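Long-range contact in Rv3303c-lpdA (Mycobacterium tuberculosis, PDB 1XDI), which uses FAD to reduce quinones such as menadione at the expense of NADH or NADPH, and may raise resistance to reactive oxygen intermediates: residues 410-418 and 430-440. Residues are numbered along the deposited sequence; the frame is centred on the assembly and turned at random.
Sequences TGVVIGGVV and IAVAVQNRITV
V413 points from its strand into the last turns of helix 430-436 and is the most tightly packed residue of the contact: it buries more surface against 430-440 than any other residue does against its partner segment, and it touches A433, V434, I430 and V440. Its CB lies 3.6 Å from A433 CB. CG1 sits anti to the backbone N (chi1 174°) and passes over the A433 methyl to V434 CG2, the two valines crossing at about a right angle, while CG2 turns to V440 CG1 at 4.1 Å. Two backbone hydrogen bonds join the chains here, V413 N to I438 O at 2.8 Å and V440 N to G411 O (N-H...O angle 168°). Between them V412 and T439 form a single beta bridge. The chain leaves the helix through a Schellman motif at R437, whose phi is positive, with R437 N bonding V434 O and I438 N bonding A433 O; it then runs alongside the strand. Further along, I430 lays CG2 on G416 CA at 3.7 Å, and its CD1 reaches V418 CG2. Strand 413-418 and helix 430-436 run roughly antiparallel (145°), their axes approaching to 6.7 Å; through A433, V434 and I430 the helix packs against the antiparallel sheet of the dimerisation domain, in which strand 413-420 lies between 361-366 and 401-407. The T410 end is looser: no T410 side-chain atom comes within 5.5 Å of 430-440, and T410 and R437 are both partly exposed. Contact persists where V412 CG1 rests on R437 CA at 3.5 Å. The arginine chain, bent at chi3, carries its guanidinium toward the third subunit, where E442 of that subunit is a long, weak ion-pair partner and R437 of that subunit also packs on V412.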
loop_
_atom_site.group_PDB
_atom_site.type_symbol
_atom_site.label_atom_id
_atom_site.label_comp_id
_atom_site.label_asym_id
_atom_site.label_seq_id
_atom_site.Cartn_x
_atom_site.Cartn_y
_atom_site.Cartn_z
ATOM N N THR A 410 9.273 -10.355 -2.934
ATOM C CA THR A 410 8.063 -9.571 -2.964
ATOM C C THR A 410 7.425 -9.255 -4.298
ATOM O O THR A 410 6.264 -8.904 -4.312
ATOM C CB THR A 410 8.270 -8.232 -2.241
ATOM O OG1 THR A 410 9.025 -7.332 -3.076
ATOM C CG2 THR A 410 9.006 -8.456 -0.923
ATOM N N GLY A 411 8.160 -9.365 -5.411
ATOM C CA GLY A 411 7.617 -8.998 -6.726
ATOM C C GLY A 411 7.423 -7.473 -6.951
ATOM O O GLY A 411 6.793 -7.051 -7.908
ATOM N N VAL A 412 7.938 -6.635 -6.062
ATOM C CA VAL A 412 7.790 -5.208 -6.211
ATOM C C VAL A 412 8.591 -4.689 -7.409
ATOM O O VAL A 412 9.772 -4.969 -7.516
ATOM C CB VAL A 412 8.297 -4.496 -4.962
ATOM C CG1 VAL A 412 8.383 -3.017 -5.217
ATOM C CG2 VAL A 412 7.382 -4.763 -3.803
ATOM N N VAL A 413 7.954 -3.910 -8.289
ATOM C CA VAL A 413 8.610 -3.360 -9.475
ATOM C C VAL A 413 9.756 -2.438 -9.069
ATOM O O VAL A 413 9.525 -1.545 -8.260
ATOM C CB VAL A 413 7.589 -2.596 -10.356
ATOM C CG1 VAL A 413 8.287 -1.907 -11.496
ATOM C CG2 VAL A 413 6.591 -3.574 -10.945
ATOM N N ILE A 414 10.967 -2.634 -9.616
ATOM C CA ILE A 414 12.091 -1.787 -9.238
ATOM C C ILE A 414 12.777 -1.119 -10.380
ATOM O O ILE A 414 13.720 -0.325 -10.187
ATOM C CB ILE A 414 13.199 -2.540 -8.589
ATOM C CG1 ILE A 414 13.730 -3.573 -9.546
ATOM C CG2 ILE A 414 12.731 -3.230 -7.381
ATOM C CD1 ILE A 414 14.913 -4.266 -8.948
ATOM N N GLY A 415 12.354 -1.478 -11.592
ATOM C CA GLY A 415 12.943 -0.866 -12.776
ATOM C C GLY A 415 12.131 -1.290 -13.962
ATOM O O GLY A 415 11.277 -2.158 -13.830
ATOM N N GLY A 416 12.379 -0.662 -15.110
ATOM C CA GLY A 416 11.681 -0.992 -16.347
ATOM C C GLY A 416 12.399 -0.222 -17.429
ATOM O O GLY A 416 13.030 0.785 -17.114
ATOM N N VAL A 417 12.379 -0.718 -18.664
ATOM C CA VAL A 417 12.998 -0.019 -19.809
ATOM C C VAL A 417 12.019 -0.228 -20.918
ATOM O O VAL A 417 11.476 -1.307 -21.059
ATOM C CB VAL A 417 14.342 -0.607 -20.376
ATOM C CG1 VAL A 417 14.643 0.096 -21.682
ATOM C CG2 VAL A 417 15.509 -0.432 -19.432
ATOM N N VAL A 418 11.828 0.806 -21.719
ATOM C CA VAL A 418 10.868 0.746 -22.814
ATOM C C VAL A 418 11.480 1.402 -24.013
ATOM O O VAL A 418 11.894 2.569 -23.936
ATOM C CB VAL A 418 9.554 1.531 -22.523
ATOM C CG1 VAL A 418 8.605 1.346 -23.646
ATOM C CG2 VAL A 418 8.913 1.060 -21.284
ATOM N N ILE A 430 5.334 2.513 -15.298
ATOM C CA ILE A 430 6.436 1.832 -14.598
ATOM C C ILE A 430 6.991 2.727 -13.426
ATOM O O ILE A 430 7.088 2.272 -12.265
ATOM C CB ILE A 430 7.522 1.397 -15.638
ATOM C CG1 ILE A 430 6.863 0.481 -16.668
ATOM C CG2 ILE A 430 8.696 0.681 -14.946
ATOM C CD1 ILE A 430 7.594 0.321 -17.969
ATOM N N ALA A 431 7.323 3.994 -13.719
ATOM C CA ALA A 431 7.795 4.891 -12.675
ATOM C C ALA A 431 6.816 4.843 -11.509
ATOM O O ALA A 431 7.223 4.627 -10.386
ATOM C CB ALA A 431 7.900 6.276 -13.195
ATOM N N VAL A 432 5.518 5.021 -11.768
ATOM C CA VAL A 432 4.539 4.954 -10.678
ATOM C C VAL A 432 4.818 3.690 -9.877
ATOM O O VAL A 432 4.971 3.754 -8.655
ATOM C CB VAL A 432 3.077 4.940 -11.181
ATOM C CG1 VAL A 432 2.092 4.768 -10.017
ATOM C CG2 VAL A 432 2.786 6.241 -11.787
ATOM N N ALA A 433 4.900 2.551 -10.558
ATOM C CA ALA A 433 5.199 1.294 -9.872
ATOM C C ALA A 433 6.537 1.400 -9.064
ATOM O O ALA A 433 6.608 1.037 -7.873
ATOM C CB ALA A 433 5.279 0.156 -10.892
ATOM N N VAL A 434 7.584 1.908 -9.678
ATOM C CA VAL A 434 8.815 1.975 -8.948
ATOM C C VAL A 434 8.685 2.898 -7.743
ATOM O O VAL A 434 8.883 2.493 -6.593
ATOM C CB VAL A 434 9.898 2.426 -9.846
ATOM C CG1 VAL A 434 11.134 2.406 -9.153
ATOM C CG2 VAL A 434 9.980 1.527 -11.008
ATOM N N GLN A 435 8.348 4.157 -7.996
ATOM C CA GLN A 435 8.151 5.142 -6.925
ATOM C C GLN A 435 7.118 4.684 -5.867
ATOM O O GLN A 435 7.134 5.189 -4.740
ATOM C CB GLN A 435 7.692 6.493 -7.514
ATOM C CG GLN A 435 7.249 7.558 -6.502
ATOM C CD GLN A 435 8.357 8.565 -6.141
ATOM O OE1 GLN A 435 9.456 8.502 -6.681
ATOM N NE2 GLN A 435 8.060 9.500 -5.229
ATOM N N ASN A 436 6.236 3.733 -6.173
ATOM C CA ASN A 436 5.250 3.376 -5.150
ATOM C C ASN A 436 5.224 1.917 -4.690
ATOM O O ASN A 436 4.263 1.437 -4.017
ATOM C CB ASN A 436 3.852 3.847 -5.599
ATOM C CG ASN A 436 3.757 5.385 -5.685
ATOM O OD1 ASN A 436 4.019 6.101 -4.697
ATOM N ND2 ASN A 436 3.408 5.892 -6.865
ATOM N N ARG A 437 6.324 1.239 -5.025
ATOM C CA ARG A 437 6.519 -0.157 -4.688
ATOM C C ARG A 437 5.284 -0.944 -5.054
ATOM O O ARG A 437 4.695 -1.630 -4.223
ATOM C CB ARG A 437 6.779 -0.298 -3.204
ATOM C CG ARG A 437 7.821 0.651 -2.638
ATOM C CD ARG A 437 8.428 -0.047 -1.436
ATOM N NE ARG A 437 7.387 -0.796 -0.725
ATOM C CZ ARG A 437 6.709 -0.325 0.322
ATOM N NH1 ARG A 437 6.953 0.884 0.804
ATOM N NH2 ARG A 437 5.774 -1.069 0.884
ATOM N N ILE A 438 4.852 -0.797 -6.292
ATOM C CA ILE A 438 3.701 -1.538 -6.713
ATOM C C ILE A 438 4.176 -2.941 -7.126
ATOM O O ILE A 438 5.309 -3.167 -7.537
ATOM C CB ILE A 438 2.984 -0.770 -7.808
ATOM C CG1 ILE A 438 2.614 0.604 -7.230
ATOM C CG2 ILE A 438 1.778 -1.558 -8.328
ATOM C CD1 ILE A 438 1.464 1.346 -7.942
ATOM N N THR A 439 3.305 -3.917 -7.023
ATOM C CA THR A 439 3.759 -5.251 -7.314
ATOM C C THR A 439 3.421 -5.821 -8.709
ATOM O O THR A 439 2.361 -5.489 -9.271
ATOM C CB THR A 439 3.271 -6.117 -6.174
ATOM O OG1 THR A 439 4.270 -7.086 -5.923
ATOM C CG2 THR A 439 1.952 -6.795 -6.483
ATOM N N VAL A 440 4.296 -6.663 -9.280
ATOM C CA VAL A 440 3.972 -7.181 -10.619
ATOM C C VAL A 440 2.554 -7.775 -10.561
ATOM O O VAL A 440 1.793 -7.645 -11.521
ATOM C CB VAL A 440 5.026 -8.221 -11.186
ATOM C CG1 VAL A 440 6.395 -7.628 -11.202
ATOM C CG2 VAL A 440 4.984 -9.471 -10.426
#